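Local coordinates for fucolectin-related protein (Streptococcus pneumoniae, PDB 2WMF), which probably hydrolyses host blood-group carbohydrate antigens as a family 98 glycoside hydrolase, with a likely link to fucose utilization in the pneumococcus, at residues A[65-68]-A[69-72]; A[408-411]-A[412-415]; A[460-463]-A[464-468]; A[492-495]-A[496-500]; A[509-512]-A[513-517]. All blocks are in the same frame, centred on the assembly; numbering follows the deposited sequence.

Contact 1 (A[65-68]-A[69-72]); sequences AIPE and DVKP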
loop_
_atom_site.group_PDB
_atom_site.type_symbol
_atom_site.label_atom_id
_atom_site.label_comp_id
_atom_site.label_asym_id
_atom_site.label_seq_id
_atom_site.Cartn_x
_atom_site.Cartn_y
_atom_site.Cartn_z
ATOM N N ALA A 65 7.840 17.910 -5.845
ATOM C CA ALA A 65 8.382 16.729 -5.172
ATOM C C ALA A 65 8.231 15.435 -5.981
ATOM O O ALA A 65 8.900 14.436 -5.720
ATOM C CB ALA A 65 7.692 16.554 -3.786
ATOM N N ILE A 66 7.309 15.446 -6.951
ATOM C CA ILE A 66 6.970 14.239 -7.714
ATOM C C ILE A 66 7.940 14.159 -8.900
ATOM O O ILE A 66 7.967 15.105 -9.767
ATOM C CB ILE A 66 5.529 14.247 -8.234
ATOM C CG1 ILE A 66 4.497 14.534 -7.126
ATOM C CG2 ILE A 66 5.248 12.951 -8.996
ATOM C CD1 ILE A 66 4.530 13.624 -5.886
ATOM N N PRO A 67 8.768 13.095 -8.946
ATOM C CA PRO A 67 9.709 13.020 -10.065
ATOM C C PRO A 67 9.025 13.044 -11.422
ATOM O O PRO A 67 7.883 12.609 -11.562
ATOM C CB PRO A 67 10.421 11.694 -9.845
ATOM C CG PRO A 67 10.255 11.400 -8.412
ATOM C CD PRO A 67 8.945 11.982 -7.992
ATOM N N GLU A 68 9.742 13.541 -12.428
ATOM C CA GLU A 68 9.124 13.721 -13.736
ATOM C C GLU A 68 8.597 12.428 -14.354
ATOM O O GLU A 68 7.555 12.446 -14.996
ATOM C CB GLU A 68 10.099 14.388 -14.682
ATOM C CG GLU A 68 10.252 15.877 -14.441
ATOM C CD GLU A 68 8.946 16.682 -14.324
ATOM O OE1 GLU A 68 8.104 16.683 -15.282
ATOM O OE2 GLU A 68 8.811 17.354 -13.278
ATOM N N ASP A 69 9.304 11.315 -14.155
ATOM C CA ASP A 69 8.843 10.012 -14.680
ATOM C C ASP A 69 7.621 9.467 -13.953
ATOM O O ASP A 69 6.919 8.603 -14.483
ATOM C CB ASP A 69 9.958 8.976 -14.654
ATOM C CG ASP A 69 10.486 8.709 -13.267
ATOM O OD1 ASP A 69 10.851 9.683 -12.567
ATOM O OD2 ASP A 69 10.552 7.524 -12.873
ATOM N N VAL A 70 7.376 9.984 -12.740
ATOM C CA VAL A 70 6.275 9.559 -11.893
ATOM C C VAL A 70 5.023 10.421 -12.110
ATOM O O VAL A 70 3.908 9.930 -11.955
ATOM C CB VAL A 70 6.715 9.508 -10.424
ATOM C CG1 VAL A 70 5.547 9.249 -9.456
ATOM C CG2 VAL A 70 7.807 8.453 -10.251
ATOM N N LYS A 71 5.215 11.699 -12.446
ATOM C CA LYS A 71 4.106 12.617 -12.658
ATOM C C LYS A 71 2.930 12.114 -13.530
ATOM O O LYS A 71 1.786 12.388 -13.217
ATOM C CB LYS A 71 4.619 13.985 -13.150
ATOM C CG LYS A 71 5.227 14.913 -12.083
ATOM C CD LYS A 71 5.517 16.297 -12.677
ATOM C CE LYS A 71 5.811 17.366 -11.636
ATOM N NZ LYS A 71 7.164 17.247 -11.029
ATOM N N PRO A 72 3.202 11.406 -14.644
ATOM C CA PRO A 72 2.068 10.902 -15.418
ATOM C C PRO A 72 1.150 9.918 -14.693
ATOM O O PRO A 72 0.069 9.620 -15.195
ATOM C CB PRO A 72 2.734 10.209 -16.640
ATOM C CG PRO A 72 4.143 10.785 -16.709
ATOM C CD PRO A 72 4.503 11.113 -15.281
#
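Lys71 lays its aliphatic chain obliquely across Ile66, its CG 3.7 Å from Ile66 CG2, and then bends at the last torsion (chi4 75°) to bring the ammonium group back over the turn. There NZ donates to Ile66 O at 2.6 Å, in the plane of that carbonyl, and forms a salt bridge with Glu68 OE2 at 2.8 Å, meeting the carboxylate from above its plane. The Glu68 chain, itself bent at chi2, curls back to make this possible. Trp63 adds a backbone carbonyl and a cation-pi contact, so the charge is held on several sides. Beneath the polar layer, Pro67 O collects two backbone donors: Lys71 N at 3.0 Å approaches almost end-on, whereas Val70 N at 2.9 Å comes from above the carbonyl plane. Ile66 CG2 also packs on Val70 CG1 at 3.7 Å, and both side chains also pack against strand 39-45 and helix 307-322. Asp69 OD1 lies 3.4 Å from Pro67 CB, while OD2 forms a salt bridge with Arg318. Glu68 and Asp69 have the backbone angles of a type I beta turn, here set in an alpha-to-beta loop of the (beta/alpha)8 barrel, between helix 59-64 and strand 74-79.

Contact 2 (A[408-411]-A[412-415]); sequences NYLN and SLYP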
loop_
_atom_site.group_PDB
_atom_site.type_symbol
_atom_site.label_atom_id
_atom_site.label_comp_id
_atom_site.label_asym_id
_atom_site.label_seq_id
_atom_site.Cartn_x
_atom_site.Cartn_y
_atom_site.Cartn_z
ATOM N N ASN A 408 -4.201 -28.549 5.276
ATOM C CA ASN A 408 -3.946 -29.691 4.400
ATOM C C ASN A 408 -4.748 -29.570 3.091
ATOM O O ASN A 408 -4.245 -29.871 2.009
ATOM C CB ASN A 408 -4.287 -31.001 5.119
ATOM C CG ASN A 408 -3.261 -31.363 6.194
ATOM O OD1 ASN A 408 -2.142 -30.823 6.225
ATOM N ND2 ASN A 408 -3.645 -32.274 7.093
ATOM N N TYR A 409 -6.007 -29.144 3.195
ATOM C CA TYR A 409 -6.837 -29.023 1.998
ATOM C C TYR A 409 -6.309 -27.957 1.039
ATOM O O TYR A 409 -6.113 -28.201 -0.146
ATOM C CB TYR A 409 -8.299 -28.736 2.334
ATOM C CG TYR A 409 -9.099 -28.647 1.064
ATOM C CD1 TYR A 409 -9.289 -29.774 0.272
ATOM C CD2 TYR A 409 -9.586 -27.425 0.607
ATOM C CE1 TYR A 409 -9.967 -29.709 -0.902
ATOM C CE2 TYR A 409 -10.284 -27.326 -0.578
ATOM C CZ TYR A 409 -10.480 -28.472 -1.345
ATOM O OH TYR A 409 -11.146 -28.357 -2.553
ATOM N N LEU A 410 -6.066 -26.761 1.544
ATOM C CA LEU A 410 -5.518 -25.709 0.670
ATOM C C LEU A 410 -4.150 -26.113 0.123
ATOM O O LEU A 410 -3.838 -25.831 -1.031
ATOM C CB LEU A 410 -5.490 -24.376 1.415
ATOM C CG LEU A 410 -6.914 -23.751 1.484
ATOM C CD1 LEU A 410 -7.002 -22.620 2.515
ATOM C CD2 LEU A 410 -7.384 -23.301 0.071
ATOM N N ASN A 411 -3.319 -26.794 0.914
ATOM C CA ASN A 411 -2.068 -27.299 0.405
ATOM C C ASN A 411 -2.201 -28.306 -0.732
ATOM O O ASN A 411 -1.260 -28.495 -1.500
ATOM C CB ASN A 411 -1.245 -27.900 1.547
ATOM C CG ASN A 411 -0.645 -26.808 2.437
ATOM O OD1 ASN A 411 -0.819 -25.612 2.149
ATOM N ND2 ASN A 411 0.072 -27.200 3.486
ATOM N N SER A 412 -3.350 -28.986 -0.791
ATOM C CA SER A 412 -3.605 -29.920 -1.892
ATOM C C SER A 412 -3.906 -29.200 -3.223
ATOM O O SER A 412 -3.848 -29.813 -4.289
ATOM C CB SER A 412 -4.726 -30.915 -1.547
ATOM O OG SER A 412 -6.018 -30.371 -1.686
ATOM N N LEU A 413 -4.252 -27.917 -3.120
ATOM C CA LEU A 413 -4.557 -27.072 -4.260
ATOM C C LEU A 413 -3.430 -26.128 -4.681
ATOM O O LEU A 413 -3.265 -25.855 -5.866
ATOM C CB LEU A 413 -5.843 -26.259 -4.002
ATOM C CG LEU A 413 -7.110 -26.984 -3.610
ATOM C CD1 LEU A 413 -8.210 -25.956 -3.352
ATOM C CD2 LEU A 413 -7.530 -27.963 -4.714
ATOM N N TYR A 414 -2.693 -25.602 -3.699
ATOM C CA TYR A 414 -1.602 -24.688 -3.936
ATOM C C TYR A 414 -0.318 -25.426 -3.558
ATOM O O TYR A 414 -0.040 -25.605 -2.387
ATOM C CB TYR A 414 -1.745 -23.459 -3.028
ATOM C CG TYR A 414 -2.867 -22.528 -3.401
ATOM C CD1 TYR A 414 -2.648 -21.467 -4.280
ATOM C CD2 TYR A 414 -4.137 -22.668 -2.850
ATOM C CE1 TYR A 414 -3.675 -20.577 -4.608
ATOM C CE2 TYR A 414 -5.167 -21.774 -3.195
ATOM C CZ TYR A 414 -4.917 -20.728 -4.073
ATOM O OH TYR A 414 -5.964 -19.871 -4.441
ATOM N N PRO A 415 0.469 -25.853 -4.543
ATOM C CA PRO A 415 1.716 -26.538 -4.195
ATOM C C PRO A 415 2.722 -25.666 -3.464
ATOM O O PRO A 415 2.738 -24.433 -3.618
ATOM C CB PRO A 415 2.290 -26.931 -5.544
ATOM C CG PRO A 415 1.579 -26.167 -6.514
ATOM C CD PRO A 415 0.249 -25.802 -5.991
#
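Ser412 OG donates to Tyr409 O at 2.7 Å, in the carbonyl plane and on a lone pair, at the C-terminal turn of helix 406-413. The hydroxyl sits between the backbone N and the carbonyl carbon (chi1 79°), a position that folds it back against the preceding turn. Ser412 N reaches the same oxygen at 2.9 Å from well above the carbonyl plane, so one residue grips Tyr409 O twice; its further bond to Asn408 O is weak. Leu410 O is likewise shared, with Tyr414 N at 2.9 Å nearly in line with the carbonyl and Leu413 N at 3.0 Å from above its plane. This mixture of three- and four-residue spacings marks a helix tightening as it ends. Outside the turn, Asn411 OD1 pairs with Tyr371 OH, and Tyr414 OH takes part in hydrogen bonds with the backbone N atoms of Lys336 and Ala337. The side chains of Tyr409, Leu410 and Leu413 pack toward strand 394-396. Tyr409 CE2 meets Leu413 CD1 at 3.7 Å, the leucine methyl approaching the phenol ring obliquely. Tyr414 presents a ring edge to Leu410 O, which lies near the ring plane, 3.7 Å from Tyr414 CD2.

Contact 3 (A[460-463]-A[464-468]); sequences LDLT and PHTYA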
loop_
_atom_site.group_PDB
_atom_site.type_symbol
_atom_site.label_atom_id
_atom_site.label_comp_id
_atom_site.label_asym_id
_atom_site.label_seq_id
_atom_site.Cartn_x
_atom_site.Cartn_y
_atom_site.Cartn_z
ATOM N N LEU A 460 18.419 -16.624 -0.545
ATOM C CA LEU A 460 18.626 -15.310 0.055
ATOM C C LEU A 460 18.618 -15.422 1.581
ATOM O O LEU A 460 17.775 -16.160 2.165
ATOM C CB LEU A 460 17.532 -14.290 -0.362
ATOM C CG LEU A 460 17.601 -13.802 -1.804
ATOM C CD1 LEU A 460 16.254 -13.207 -2.231
ATOM C CD2 LEU A 460 18.673 -12.706 -1.844
ATOM N N ASP A 461 19.534 -14.673 2.199
ATOM C CA ASP A 461 19.546 -14.422 3.632
ATOM C C ASP A 461 19.263 -12.945 3.765
ATOM O O ASP A 461 19.998 -12.105 3.214
ATOM C CB ASP A 461 20.880 -14.835 4.264
ATOM C CG ASP A 461 20.904 -14.696 5.775
ATOM O OD1 ASP A 461 19.857 -14.636 6.414
ATOM O OD2 ASP A 461 22.039 -14.664 6.326
ATOM N N LEU A 462 18.167 -12.658 4.498
ATOM C CA LEU A 462 17.560 -11.339 4.529
ATOM C C LEU A 462 17.434 -10.830 5.970
ATOM O O LEU A 462 16.841 -11.481 6.794
ATOM C CB LEU A 462 16.142 -11.374 3.991
ATOM C CG LEU A 462 15.924 -12.000 2.624
ATOM C CD1 LEU A 462 14.538 -12.687 2.507
ATOM C CD2 LEU A 462 16.182 -10.920 1.585
ATOM N N THR A 463 17.976 -9.659 6.236
ATOM C CA THR A 463 17.738 -9.017 7.509
ATOM C C THR A 463 16.341 -8.424 7.521
ATOM O O THR A 463 15.721 -8.246 6.455
ATOM C CB THR A 463 18.772 -7.913 7.835
ATOM O OG1 THR A 463 18.570 -6.765 6.986
ATOM C CG2 THR A 463 20.227 -8.408 7.738
ATOM N N PRO A 464 15.823 -8.092 8.716
ATOM C CA PRO A 464 14.556 -7.407 8.727
ATOM C C PRO A 464 14.492 -6.157 7.845
ATOM O O PRO A 464 15.476 -5.455 7.678
ATOM C CB PRO A 464 14.345 -7.065 10.208
ATOM C CG PRO A 464 15.086 -8.172 10.964
ATOM C CD PRO A 464 16.308 -8.424 10.090
ATOM N N HIS A 465 13.305 -5.901 7.303
ATOM C CA HIS A 465 13.043 -4.697 6.491
ATOM C C HIS A 465 13.910 -4.731 5.213
ATOM O O HIS A 465 14.507 -3.725 4.783
ATOM C CB HIS A 465 13.208 -3.420 7.310
ATOM C CG HIS A 465 12.581 -3.550 8.657
ATOM N ND1 HIS A 465 13.277 -3.330 9.829
ATOM C CD2 HIS A 465 11.339 -3.949 9.012
ATOM C CE1 HIS A 465 12.466 -3.564 10.850
ATOM N NE2 HIS A 465 11.292 -3.963 10.385
ATOM N N THR A 466 13.955 -5.933 4.636
ATOM C CA THR A 466 14.580 -6.181 3.333
ATOM C C THR A 466 13.552 -6.846 2.426
ATOM O O THR A 466 12.940 -7.836 2.822
ATOM C CB THR A 466 15.841 -7.115 3.426
ATOM O OG1 THR A 466 16.747 -6.565 4.377
ATOM C CG2 THR A 466 16.559 -7.191 2.062
ATOM N N TYR A 467 13.399 -6.302 1.210
ATOM C CA TYR A 467 12.634 -6.949 0.174
ATOM C C TYR A 467 13.520 -7.171 -1.068
ATOM O O TYR A 467 14.582 -6.534 -1.251
ATOM C CB TYR A 467 11.322 -6.244 -0.135
ATOM C CG TYR A 467 11.410 -4.942 -0.945
ATOM C CD1 TYR A 467 11.558 -4.962 -2.333
ATOM C CD2 TYR A 467 11.378 -3.693 -0.331
ATOM C CE1 TYR A 467 11.608 -3.770 -3.085
ATOM C CE2 TYR A 467 11.415 -2.498 -1.073
ATOM C CZ TYR A 467 11.537 -2.532 -2.459
ATOM O OH TYR A 467 11.555 -1.345 -3.197
ATOM N N ALA A 468 13.049 -8.115 -1.892
ATOM C CA ALA A 468 13.732 -8.468 -3.139
ATOM C C ALA A 468 12.716 -8.835 -4.188
ATOM O O ALA A 468 11.623 -9.369 -3.866
ATOM C CB ALA A 468 14.733 -9.625 -2.913
HETATM O O HOH W 1 19.269 -6.413 4.626
#
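A beta-arch joins the two antiparallel sheets of the C-terminal region: strand 457-462 belongs to one, strand 467-472 to the other, and the chain bends between them at 463-466. In keeping with such an arch, the strands meet through side chains. Leu460 CD1 touches Ala468 CB at 4.0 Å, and Leu462 CD2 meets the methyl CG2 of Thr466 at 3.8 Å, with Ile433 of strand 430-434 packing against both leucines and Ala468. Thr466 is split by its torsion: CG2, anti to the backbone N, faces the leucine, while OG1 turns to the bend. OG1 lies 2.9 Å from Thr463 O, a possible hydrogen bond whose proton has another acceptor within reach. A water spans the two threonines, 2.5 Å from Thr463 OG1 and 2.5 Å from Thr466 OG1, both short distances. Arg529 clasps the same bend, binding Thr463 OG1 through NE and Pro464 O through NH1. Pro464 CB lies over one face of the His465 ring, toward its rim, and the imidazole hydrogen-bonds to Ala438 O and Arg485. The chemistry thus separates along the arch, with an apolar layer between the sheets and, at the bend, a polar cluster in which a water links both threonine hydroxyls and Arg529 also binds that of Thr463.

Contact 4 (A[492-495]-A[496-500]); sequences WALS and GNFDA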
loop_
_atom_site.group_PDB
_atom_site.type_symbol
_atom_site.label_atom_id
_atom_site.label_comp_id
_atom_site.label_asym_id
_atom_site.label_seq_id
_atom_site.Cartn_x
_atom_site.Cartn_y
_atom_site.Cartn_z
ATOM N N TRP A 492 14.262 9.939 18.558
ATOM C CA TRP A 492 13.749 9.448 19.846
ATOM C C TRP A 492 14.495 10.024 21.029
ATOM O O TRP A 492 13.955 9.978 22.132
ATOM C CB TRP A 492 13.713 7.915 19.880
ATOM C CG TRP A 492 12.521 7.377 19.138
ATOM C CD1 TRP A 492 12.495 6.788 17.899
ATOM C CD2 TRP A 492 11.158 7.476 19.567
ATOM N NE1 TRP A 492 11.191 6.486 17.554
ATOM C CE2 TRP A 492 10.357 6.903 18.564
ATOM C CE3 TRP A 492 10.544 7.981 20.718
ATOM C CZ2 TRP A 492 8.981 6.850 18.661
ATOM C CZ3 TRP A 492 9.180 7.926 20.813
ATOM C CH2 TRP A 492 8.406 7.320 19.798
ATOM N N ALA A 493 15.706 10.544 20.797
ATOM C CA ALA A 493 16.541 11.149 21.860
ATOM C C ALA A 493 16.183 12.593 22.202
ATOM O O ALA A 493 16.648 13.119 23.211
ATOM C CB ALA A 493 18.074 10.980 21.529
ATOM N N LEU A 494 15.344 13.232 21.394
ATOM C CA LEU A 494 15.037 14.640 21.569
ATOM C C LEU A 494 14.233 14.865 22.836
ATOM O O LEU A 494 13.367 14.061 23.164
ATOM C CB LEU A 494 14.179 15.148 20.388
ATOM C CG LEU A 494 14.717 15.030 18.967
ATOM C CD1 LEU A 494 13.652 15.598 17.967
ATOM C CD2 LEU A 494 16.007 15.787 18.847
ATOM N N SER A 495 14.487 15.987 23.498
ATOM C CA SER A 495 13.629 16.464 24.575
ATOM C C SER A 495 12.367 17.101 24.012
ATOM O O SER A 495 12.385 17.643 22.903
ATOM C CB SER A 495 14.392 17.528 25.383
ATOM O OG SER A 495 15.505 16.979 26.042
ATOM N N GLY A 496 11.289 17.054 24.786
ATOM C CA GLY A 496 10.041 17.692 24.373
ATOM C C GLY A 496 8.831 16.798 24.512
ATOM O O GLY A 496 8.949 15.584 24.606
ATOM N N ASN A 497 7.665 17.448 24.469
ATOM C CA ASN A 497 6.376 16.788 24.417
ATOM C C ASN A 497 5.982 16.632 22.941
ATOM O O ASN A 497 5.809 17.617 22.217
ATOM C CB ASN A 497 5.312 17.608 25.149
ATOM C CG ASN A 497 3.981 16.900 25.253
ATOM O OD1 ASN A 497 3.834 15.710 24.944
ATOM N ND2 ASN A 497 2.976 17.649 25.732
ATOM N N PHE A 498 5.851 15.386 22.513
ATOM C CA PHE A 498 5.368 15.052 21.160
ATOM C C PHE A 498 4.130 14.151 21.224
ATOM O O PHE A 498 3.831 13.431 20.273
ATOM C CB PHE A 498 6.470 14.381 20.322
ATOM C CG PHE A 498 7.672 15.232 20.148
ATOM C CD1 PHE A 498 7.628 16.332 19.300
ATOM C CD2 PHE A 498 8.811 15.039 20.937
ATOM C CE1 PHE A 498 8.732 17.167 19.166
ATOM C CE2 PHE A 498 9.942 15.870 20.778
ATOM C CZ PHE A 498 9.886 16.926 19.921
ATOM N N ASP A 499 3.375 14.210 22.322
ATOM C CA ASP A 499 2.181 13.366 22.454
ATOM C C ASP A 499 1.184 13.623 21.317
ATOM O O ASP A 499 1.070 14.758 20.815
ATOM C CB ASP A 499 1.510 13.624 23.781
ATOM C CG ASP A 499 2.277 13.026 24.959
ATOM O OD1 ASP A 499 1.722 13.188 26.083
ATOM O OD2 ASP A 499 3.380 12.420 24.778
ATOM N N ALA A 500 0.501 12.555 20.906
ATOM C CA ALA A 500 -0.502 12.607 19.831
ATOM C C ALA A 500 -1.665 13.538 20.175
ATOM O O ALA A 500 -2.356 14.025 19.276
ATOM C CB ALA A 500 -1.010 11.189 19.502
HETATM O O HOH W 2 10.972 13.693 24.618
#
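Gly496 is an extended residue with a positive phi (phi 131°, psi 164°), a conformation in which a beta carbon would be jammed against Ser495 O; the chain runs nearly straight through it and turns before and after, at Ser495 and Asn497. Leu494 O and Gly496 O both face one water, while Ser495 O, between them in sequence, is turned toward Phe498. The water donates to both acceptors, at 2.8 Å to Leu494 O and 2.8 Å to Gly496 O, and so bridges two carbonyls two residues apart where the backbone forms no direct bond. Leu494 O has a second donor in Arg265 NH1. The Phe498 ring tucks back beneath the chain. Its CG stands anti to the carbonyl carbon (chi1 -60°), which carries CE2 to within 3.7 Å of Ser495 O and 4.3 Å of Leu494 CB; both partners approach the ring obliquely. A backbone bond between Phe498 and Met264 helps hold this residue in place, and both Leu494 and Phe498 pack on helix 506-517. Further along, Asn497 OD1 accepts from Asp499 N at 3.1 Å, the donor lying above the amide plane. Water bridge and returning aromatic together shape the compact loop linking helix 489-493 to helix 506-517, which includes an Asx turn at Asn497.

Contact 5 (A[509-512]-A[513-517]); sequences LELA and NWISK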
loop_
_atom_site.group_PDB
_atom_site.type_symbol
_atom_site.label_atom_id
_atom_site.label_comp_id
_atom_site.label_asym_id
_atom_site.label_seq_id
_atom_site.Cartn_x
_atom_site.Cartn_y
_atom_site.Cartn_z
ATOM N N LEU A 509 4.145 20.646 14.572
ATOM C CA LEU A 509 4.977 21.439 13.651
ATOM C C LEU A 509 6.463 21.439 14.039
ATOM O O LEU A 509 7.306 21.371 13.169
ATOM C CB LEU A 509 4.458 22.856 13.521
ATOM C CG LEU A 509 3.090 23.053 12.921
ATOM C CD1 LEU A 509 2.788 24.568 12.896
ATOM C CD2 LEU A 509 3.011 22.424 11.492
ATOM N N GLU A 510 6.775 21.463 15.343
ATOM C CA GLU A 510 8.171 21.344 15.803
ATOM C C GLU A 510 8.810 20.068 15.296
ATOM O O GLU A 510 9.950 20.080 14.766
ATOM C CB GLU A 510 8.322 21.467 17.351
ATOM C CG GLU A 510 9.771 21.126 17.827
ATOM C CD GLU A 510 9.955 20.978 19.352
ATOM O OE1 GLU A 510 11.059 20.521 19.765
ATOM O OE2 GLU A 510 9.002 21.271 20.119
ATOM N N LEU A 511 8.077 18.950 15.435
ATOM C CA LEU A 511 8.567 17.672 14.918
ATOM C C LEU A 511 8.805 17.743 13.403
ATOM O O LEU A 511 9.837 17.293 12.907
ATOM C CB LEU A 511 7.600 16.528 15.245
ATOM C CG LEU A 511 7.989 15.130 14.788
ATOM C CD1 LEU A 511 9.418 14.744 15.282
ATOM C CD2 LEU A 511 6.918 14.069 15.186
ATOM N N ALA A 512 7.838 18.351 12.705
ATOM C CA ALA A 512 7.919 18.487 11.211
ATOM C C ALA A 512 9.155 19.354 10.825
ATOM O O ALA A 512 9.862 19.090 9.837
ATOM C CB ALA A 512 6.631 19.081 10.644
ATOM N N ASN A 513 9.397 20.403 11.603
ATOM C CA ASN A 513 10.519 21.288 11.359
ATOM C C ASN A 513 11.844 20.532 11.570
ATOM O O ASN A 513 12.774 20.599 10.749
ATOM C CB ASN A 513 10.414 22.532 12.276
ATOM C CG ASN A 513 9.286 23.484 11.890
ATOM O OD1 ASN A 513 8.798 23.489 10.747
ATOM N ND2 ASN A 513 8.855 24.300 12.862
ATOM N N TRP A 514 11.921 19.772 12.675
ATOM C CA TRP A 514 13.093 18.962 12.959
ATOM C C TRP A 514 13.333 17.981 11.798
ATOM O O TRP A 514 14.478 17.760 11.353
ATOM C CB TRP A 514 12.903 18.217 14.298
ATOM C CG TRP A 514 14.121 17.463 14.700
ATOM C CD1 TRP A 514 15.162 17.952 15.453
ATOM C CD2 TRP A 514 14.471 16.129 14.341
ATOM N NE1 TRP A 514 16.133 17.008 15.594
ATOM C CE2 TRP A 514 15.749 15.867 14.932
ATOM C CE3 TRP A 514 13.842 15.110 13.597
ATOM C CZ2 TRP A 514 16.400 14.664 14.781
ATOM C CZ3 TRP A 514 14.516 13.911 13.438
ATOM C CH2 TRP A 514 15.782 13.693 14.029
ATOM N N ILE A 515 12.262 17.348 11.338
ATOM C CA ILE A 515 12.363 16.399 10.218
ATOM C C ILE A 515 12.999 17.075 9.016
ATOM O O ILE A 515 13.880 16.505 8.367
ATOM C CB ILE A 515 10.949 15.779 9.878
ATOM C CG1 ILE A 515 10.608 14.694 10.922
ATOM C CG2 ILE A 515 10.920 15.192 8.444
ATOM C CD1 ILE A 515 9.102 14.174 10.849
ATOM N N SER A 516 12.543 18.266 8.687
ATOM C CA SER A 516 13.036 18.943 7.474
ATOM C C SER A 516 14.512 19.333 7.527
ATOM O O SER A 516 15.125 19.561 6.480
ATOM C CB SER A 516 12.197 20.188 7.139
ATOM O OG SER A 516 12.450 21.264 8.044
ATOM N N LYS A 517 15.071 19.417 8.742
ATOM C CA LYS A 517 16.458 19.810 8.927
ATOM C C LYS A 517 17.394 18.712 9.395
ATOM O O LYS A 517 18.641 18.892 9.397
ATOM C CB LYS A 517 16.509 20.962 9.910
ATOM C CG LYS A 517 15.714 22.189 9.499
ATOM C CD LYS A 517 16.446 22.951 8.402
ATOM C CE LYS A 517 15.724 24.243 8.017
ATOM N NZ LYS A 517 14.249 24.026 7.715
#
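CG of Leu511 stands anti to the backbone N (chi1 -179°) and CG1 of Ile515 anti to the carbonyl carbon (chi1 -77°), which brings Leu511 CG and Ile515 CD1 to 4.2 Å, one turn apart on the buried side of alpha-helix 506-517. The helix is regular here: the amides of Asn513, Trp514, Ile515 and Ser516 each donate to the carbonyl four residues earlier. Asn513 N to Leu509 O is the shortest at 2.8 Å, and Ser516 N to Ala512 O, at 3.0 Å, is only slightly longer. The methylene CG1 of Ile515 also presses on Leu511 O at 3.4 Å, where side chain and backbone of successive turns lie close. Asn513 leans back over the preceding turn, its CG 3.2 Å from Leu509 O, but ND2 is poorly angled for a bond to that carbonyl; OD1 accepts from Asn302 ND2. Ala512 O takes a further bond from Thr301 OG1, and Ile515 and Ser516 pack on that same residue, so this flank of the helix lies against strand 300-301. Toward the C-terminus, Ser516 turns its hydroxyl back along the helix (chi1 73°), where OG donates to Asn513 O at 2.8 Å. The last turn tightens, with Lys517 N bound to Trp514 O at 3.1 Å, and the lysine side chain curls back to form a weak hydrogen bond from NZ to Ser516 OG at 3.3 Å.

How the contacts relate
Contacts 4 and 5 form one unit: their centres are 12 Å apart and they touch, Leu494 CD2 lying 3.5 Å from Trp514 NE1 and Phe498 CZ 3.8 Å from Glu510 OE1, so the loop packs on the helix that follows it. Contact 3 lies about 12 Å from contact 4 at the nearest atoms, at the bend between the two antiparallel sheets. Contact 2, on the opposite side of the chain's centre from contacts 1 and 5, has its centre 50 Å from that of contact 5. Contact 1 belongs to the barrel; as an alpha-to-beta loop it precedes a strand, at the end away from that where (beta/alpha)8 enzymes carry their active sites.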